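Local coordinates for protein cysteine desulfurase (Stenotrophomonas maltophilia, PDB 6WCI) that probably removes sulfur from L-cysteine to give L-alanine, passing the sulfur to a carrier, with pyridoxal 5'-phosphate as cofactor, at residues B[95-100]-B[106-111]; B[119-124]-B[254-259]. All blocks are in the same frame, centred on the assembly; numbering follows the deposited sequence.

Contact 1 (B[95-100]-B[106-111])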
loop_
_atom_site.group_PDB
_atom_site.type_symbol
_atom_site.label_atom_id
_atom_site.label_comp_id
_atom_site.label_asym_id
_atom_site.label_seq_id
_atom_site.Cartn_x
_atom_site.Cartn_y
_atom_site.Cartn_z
ATOM N N ASN B 95 1.707 -17.532 -3.228
ATOM C CA ASN B 95 1.300 -18.936 -3.315
ATOM C C ASN B 95 0.819 -19.456 -1.971
ATOM O O ASN B 95 -0.106 -20.274 -1.909
ATOM C CB ASN B 95 2.455 -19.797 -3.832
ATOM C CG ASN B 95 2.940 -19.365 -5.206
ATOM O OD1 ASN B 95 2.240 -18.656 -5.926
ATOM N ND2 ASN B 95 4.145 -19.801 -5.578
ATOM N N THR B 96 1.449 -19.005 -0.888
ATOM C CA THR B 96 1.031 -19.423 0.445
ATOM C C THR B 96 -0.328 -18.851 0.797
ATOM O O THR B 96 -1.151 -19.530 1.417
ATOM C CB THR B 96 2.058 -18.981 1.484
ATOM O OG1 THR B 96 3.318 -19.575 1.180
ATOM C CG2 THR B 96 1.609 -19.411 2.882
ATOM N N LEU B 97 -0.568 -17.588 0.446
ATOM C CA LEU B 97 -1.885 -17.008 0.682
ATOM C C LEU B 97 -2.940 -17.722 -0.149
ATOM O O LEU B 97 -4.043 -18.006 0.340
ATOM C CB LEU B 97 -1.859 -15.511 0.373
ATOM C CG LEU B 97 -3.037 -14.663 0.857
ATOM C CD1 LEU B 97 -3.301 -14.873 2.367
ATOM C CD2 LEU B 97 -2.792 -13.196 0.542
ATOM N N ALA B 98 -2.602 -18.063 -1.395
ATOM C CA ALA B 98 -3.554 -18.742 -2.267
ATOM C C ALA B 98 -3.981 -20.087 -1.685
ATOM O O ALA B 98 -5.164 -20.447 -1.743
ATOM C CB ALA B 98 -2.951 -18.922 -3.658
ATOM N N ARG B 99 -3.031 -20.843 -1.125
ATOM C CA ARG B 99 -3.373 -22.111 -0.488
ATOM C C ARG B 99 -4.229 -21.881 0.748
ATOM O O ARG B 99 -5.150 -22.652 1.030
ATOM C CB ARG B 99 -2.100 -22.876 -0.124
ATOM N N PHE B 100 -3.932 -20.817 1.495
ATOM C CA PHE B 100 -4.737 -20.422 2.645
ATOM C C PHE B 100 -6.209 -20.258 2.275
ATOM O O PHE B 100 -7.099 -20.679 3.022
ATOM C CB PHE B 100 -4.157 -19.122 3.198
ATOM C CG PHE B 100 -4.818 -18.627 4.434
ATOM C CD1 PHE B 100 -4.684 -19.313 5.627
ATOM C CD2 PHE B 100 -5.528 -17.438 4.421
ATOM C CE1 PHE B 100 -5.272 -18.838 6.774
ATOM C CE2 PHE B 100 -6.123 -16.968 5.575
ATOM C CZ PHE B 100 -5.985 -17.659 6.740
ATOM N N SER B 106 -2.715 -17.318 -9.462
ATOM C CA SER B 106 -2.896 -16.508 -10.663
ATOM C C SER B 106 -4.151 -15.643 -10.604
ATOM O O SER B 106 -4.235 -14.640 -11.322
ATOM C CB SER B 106 -2.952 -17.420 -11.890
ATOM O OG SER B 106 -2.475 -16.758 -13.042
ATOM N N ASP B 107 -5.133 -16.015 -9.781
ATOM C CA ASP B 107 -6.370 -15.264 -9.640
ATOM C C ASP B 107 -6.403 -14.415 -8.379
ATOM O O ASP B 107 -7.479 -13.954 -7.981
ATOM C CB ASP B 107 -7.572 -16.212 -9.641
ATOM C CG ASP B 107 -7.601 -17.133 -10.850
ATOM O OD1 ASP B 107 -6.996 -16.788 -11.895
ATOM O OD2 ASP B 107 -8.240 -18.204 -10.752
ATOM N N LEU B 108 -5.261 -14.202 -7.738
ATOM C CA LEU B 108 -5.187 -13.502 -6.461
ATOM C C LEU B 108 -4.372 -12.229 -6.651
ATOM O O LEU B 108 -3.157 -12.287 -6.889
ATOM C CB LEU B 108 -4.569 -14.402 -5.393
ATOM C CG LEU B 108 -4.661 -13.965 -3.938
ATOM C CD1 LEU B 108 -6.124 -13.897 -3.482
ATOM C CD2 LEU B 108 -3.860 -14.923 -3.072
ATOM N N VAL B 109 -5.038 -11.088 -6.537
ATOM C CA VAL B 109 -4.405 -9.786 -6.690
ATOM C C VAL B 109 -4.010 -9.275 -5.313
ATOM O O VAL B 109 -4.854 -9.182 -4.417
ATOM C CB VAL B 109 -5.355 -8.801 -7.392
ATOM C CG1 VAL B 109 -4.688 -7.442 -7.560
ATOM C CG2 VAL B 109 -5.810 -9.365 -8.746
ATOM N N LEU B 110 -2.729 -8.940 -5.143
ATOM C CA LEU B 110 -2.213 -8.431 -3.877
ATOM C C LEU B 110 -2.325 -6.909 -3.859
ATOM O O LEU B 110 -1.985 -6.250 -4.844
ATOM C CB LEU B 110 -0.756 -8.865 -3.683
ATOM C CG LEU B 110 -0.472 -10.371 -3.791
ATOM C CD1 LEU B 110 1.005 -10.681 -3.698
ATOM C CD2 LEU B 110 -1.234 -11.138 -2.704
ATOM N N CYS B 111 -2.814 -6.356 -2.747
ATOM C CA CYS B 111 -3.017 -4.915 -2.632
ATOM C C CYS B 111 -2.897 -4.512 -1.156
ATOM O O CYS B 111 -2.534 -5.322 -0.303
ATOM C CB CYS B 111 -4.361 -4.529 -3.252
ATOM S SG CYS B 111 -5.745 -5.444 -2.531
#
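The C-terminal end of helix 81-101 packs on strand 108-111, an edge strand of the seven-stranded mixed sheet in the large domain of this fold-type I pyridoxal-phosphate enzyme, through Leu97 and Ala98 on one side and Leu108 and Leu110 on the other. One methyl does most of the touching: Leu108 CD2 sits 4.0 Å from Leu97 CG, 4.1 Å from Ala98 CB and 3.8 Å from the backbone nitrogen Ala98 N, so it rests on the helix backbone between two successive side chains. Leu108 sends CG anti to its own nitrogen (chi1 -168°), and its side chain meets that of Leu97 at about a right angle. Within the segments, helix and strand axes come no nearer than 9.8 Å and make an angle of 119°, which fits a helix laid across the sheet rather than along its strands. Farther up the strand, Leu110 turns CG beside its nitrogen (chi1 -54°) and brings CD2 to 4.1 Å from Leu97 CD2, the two side chains running past each other in opposite directions. Ala255 of the neighbouring strand touches both Leu97 and Leu108, while helix 300-316 adds Leu306 against Leu97 and Phe303 against Leu110.

Contact 2 (B[119-124]-B[254-259])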
loop_
_atom_site.group_PDB
_atom_site.type_symbol
_atom_site.label_atom_id
_atom_site.label_comp_id
_atom_site.label_asym_id
_atom_site.label_seq_id
_atom_site.Cartn_x
_atom_site.Cartn_y
_atom_site.Cartn_z
ATOM N N ASN B 119 -12.375 -1.320 -3.884
ATOM C CA ASN B 119 -12.356 -0.191 -4.815
ATOM C C ASN B 119 -11.921 -0.622 -6.212
ATOM O O ASN B 119 -12.374 -0.052 -7.216
ATOM C CB ASN B 119 -11.432 0.907 -4.278
ATOM C CG ASN B 119 -12.118 1.811 -3.279
ATOM O OD1 ASN B 119 -12.758 2.800 -3.655
ATOM N ND2 ASN B 119 -11.970 1.496 -1.991
ATOM N N LEU B 120 -11.018 -1.602 -6.302
ATOM C CA LEU B 120 -10.651 -2.138 -7.609
ATOM C C LEU B 120 -11.868 -2.729 -8.313
ATOM O O LEU B 120 -12.068 -2.513 -9.514
ATOM C CB LEU B 120 -9.549 -3.188 -7.457
ATOM C CG LEU B 120 -9.144 -4.031 -8.670
ATOM C CD1 LEU B 120 -8.909 -3.172 -9.901
ATOM C CD2 LEU B 120 -7.878 -4.834 -8.366
ATOM N N VAL B 121 -12.690 -3.486 -7.582
ATOM C CA VAL B 121 -13.958 -3.954 -8.137
ATOM C C VAL B 121 -14.815 -2.769 -8.568
ATOM O O VAL B 121 -15.378 -2.757 -9.667
ATOM C CB VAL B 121 -14.701 -4.846 -7.123
ATOM C CG1 VAL B 121 -15.972 -5.412 -7.754
ATOM C CG2 VAL B 121 -13.788 -5.967 -6.619
ATOM N N ALA B 122 -14.939 -1.759 -7.698
ATOM C CA ALA B 122 -15.809 -0.624 -7.999
ATOM C C ALA B 122 -15.367 0.096 -9.264
ATOM O O ALA B 122 -16.193 0.428 -10.120
ATOM C CB ALA B 122 -15.829 0.349 -6.821
ATOM N N TYR B 123 -14.063 0.339 -9.405
ATOM C CA TYR B 123 -13.572 1.136 -10.525
ATOM C C TYR B 123 -13.452 0.334 -11.815
ATOM O O TYR B 123 -13.717 0.869 -12.899
ATOM C CB TYR B 123 -12.221 1.753 -10.177
ATOM C CG TYR B 123 -12.298 3.090 -9.459
ATOM C CD1 TYR B 123 -12.448 3.157 -8.075
ATOM C CD2 TYR B 123 -12.189 4.287 -10.166
ATOM C CE1 TYR B 123 -12.503 4.378 -7.417
ATOM C CE2 TYR B 123 -12.247 5.512 -9.516
ATOM C CZ TYR B 123 -12.396 5.555 -8.142
ATOM O OH TYR B 123 -12.448 6.779 -7.500
ATOM N N SER B 124 -13.033 -0.930 -11.740
ATOM C CA SER B 124 -12.755 -1.668 -12.969
ATOM C C SER B 124 -13.843 -2.663 -13.367
ATOM O O SER B 124 -13.895 -3.058 -14.539
ATOM C CB SER B 124 -11.408 -2.397 -12.869
ATOM O OG SER B 124 -10.338 -1.471 -12.978
ATOM N N GLY B 254 -3.093 -7.178 1.890
ATOM C CA GLY B 254 -4.446 -7.630 1.632
ATOM C C GLY B 254 -4.523 -8.209 0.235
ATOM O O GLY B 254 -3.536 -8.263 -0.493
ATOM N N ALA B 255 -5.715 -8.667 -0.129
ATOM C CA ALA B 255 -5.790 -9.302 -1.436
ATOM C C ALA B 255 -7.212 -9.268 -1.962
ATOM O O ALA B 255 -8.180 -9.198 -1.196
ATOM C CB ALA B 255 -5.273 -10.743 -1.387
ATOM N N LEU B 256 -7.322 -9.331 -3.290
ATOM C CA LEU B 256 -8.602 -9.525 -3.970
ATOM C C LEU B 256 -8.530 -10.813 -4.780
ATOM O O LEU B 256 -7.673 -10.945 -5.656
ATOM C CB LEU B 256 -8.930 -8.341 -4.889
ATOM C CG LEU B 256 -10.183 -8.491 -5.751
ATOM C CD1 LEU B 256 -11.450 -8.382 -4.891
ATOM C CD2 LEU B 256 -10.229 -7.496 -6.944
ATOM N N TRP B 257 -9.401 -11.764 -4.471
ATOM C CA TRP B 257 -9.623 -12.922 -5.322
ATOM C C TRP B 257 -10.804 -12.646 -6.243
ATOM O O TRP B 257 -11.765 -11.980 -5.856
ATOM C CB TRP B 257 -9.912 -14.198 -4.510
ATOM C CG TRP B 257 -10.255 -15.351 -5.433
ATOM C CD1 TRP B 257 -9.375 -16.215 -6.022
ATOM C CD2 TRP B 257 -11.560 -15.713 -5.927
ATOM N NE1 TRP B 257 -10.048 -17.106 -6.830
ATOM C CE2 TRP B 257 -11.390 -16.821 -6.784
ATOM C CE3 TRP B 257 -12.853 -15.206 -5.728
ATOM C CZ2 TRP B 257 -12.461 -17.429 -7.442
ATOM C CZ3 TRP B 257 -13.915 -15.818 -6.371
ATOM C CH2 TRP B 257 -13.714 -16.920 -7.219
ATOM N N ALA B 258 -10.733 -13.177 -7.462
ATOM C CA ALA B 258 -11.824 -13.019 -8.413
ATOM C C ALA B 258 -11.839 -14.206 -9.358
ATOM O O ALA B 258 -10.806 -14.833 -9.605
ATOM C CB ALA B 258 -11.696 -11.717 -9.222
ATOM N N ARG B 259 -13.020 -14.502 -9.897
ATOM C CA ARG B 259 -13.096 -15.448 -10.996
ATOM C C ARG B 259 -12.215 -14.974 -12.147
ATOM O O ARG B 259 -12.101 -13.772 -12.404
ATOM C CB ARG B 259 -14.543 -15.605 -11.457
ATOM C CG ARG B 259 -15.473 -16.003 -10.321
ATOM C CD ARG B 259 -16.894 -15.973 -10.782
ATOM N NE ARG B 259 -17.070 -16.771 -11.985
ATOM C CZ ARG B 259 -17.412 -18.055 -11.976
ATOM N NH1 ARG B 259 -17.603 -18.680 -10.818
ATOM N NH2 ARG B 259 -17.565 -18.714 -13.121
#
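This is a buried, wholly apolar helix-on-sheet contact: Leu120 and Val121 of helix 114-126 meet Leu256 of strand 254-258, the strand next to edge strand 108-111 in the large-domain sheet. The backbones stay well separated, with 8.5 Å between Leu120 CA and Leu256 CA, and the side chains bridge the gap. Leu256 holds CG anti to its nitrogen (chi1 175°), which carries both methyls out to the helix. There the work is divided: Leu256 CD2 lies 3.8 Å from Leu120 CD2 and 3.9 Å from Val121 CG2, whereas Leu256 CD1 reaches Val121 alone, with 3.8 Å to the same CG2. Val121 uses the methyl that stands beside its own nitrogen, since CG1 takes the anti place (chi1 -176°). Both helix side chains cross that of Leu256 at a slant, so the leucine fork ends against two consecutive residues of the helix. In the alpha/beta layering of the fold-type I enzymes, helices cover the faces of the central sheet, and here the helix lies over strand 254-258, which is antiparallel to both of its neighbours. Phe239 of the adjoining strand and Trp150 of helix 148-157 also pack on Val121, and Phe269 packs on Leu120. Two other residues of the helix reach the second subunit: Asn119 OD1 accepts a hydrogen bond from Gly271 N of the second subunit, and Tyr123 OH bonds to Phe269 O of that subunit as well as to Arg156 of its own chain.

Overall arrangement
The centres of contact 1 and contact 2 lie about 13 Å apart, and the large-domain sheet joins them. Strand 108-111 of contact 1 runs antiparallel to strand 254-258 of contact 2, with a probable backbone hydrogen bond from Leu256 N to Val109 O (2.7 Å) and another from Cys111 N to Gly254 O (3.0 Å). Leu108 and Leu256 point to opposite faces, so helices 81-101 and 114-126 sandwich this edge of the sheet. Along the chain, contact 1 is complete before contact 2 opens; strand 108-111 leads into helix 114-126, and segment 254-259 follows segment 119-124 only after 129 intervening residues. Helix 114-126 thus lies between its own sheet and the second subunit, which it meets through Asn119 and Tyr123.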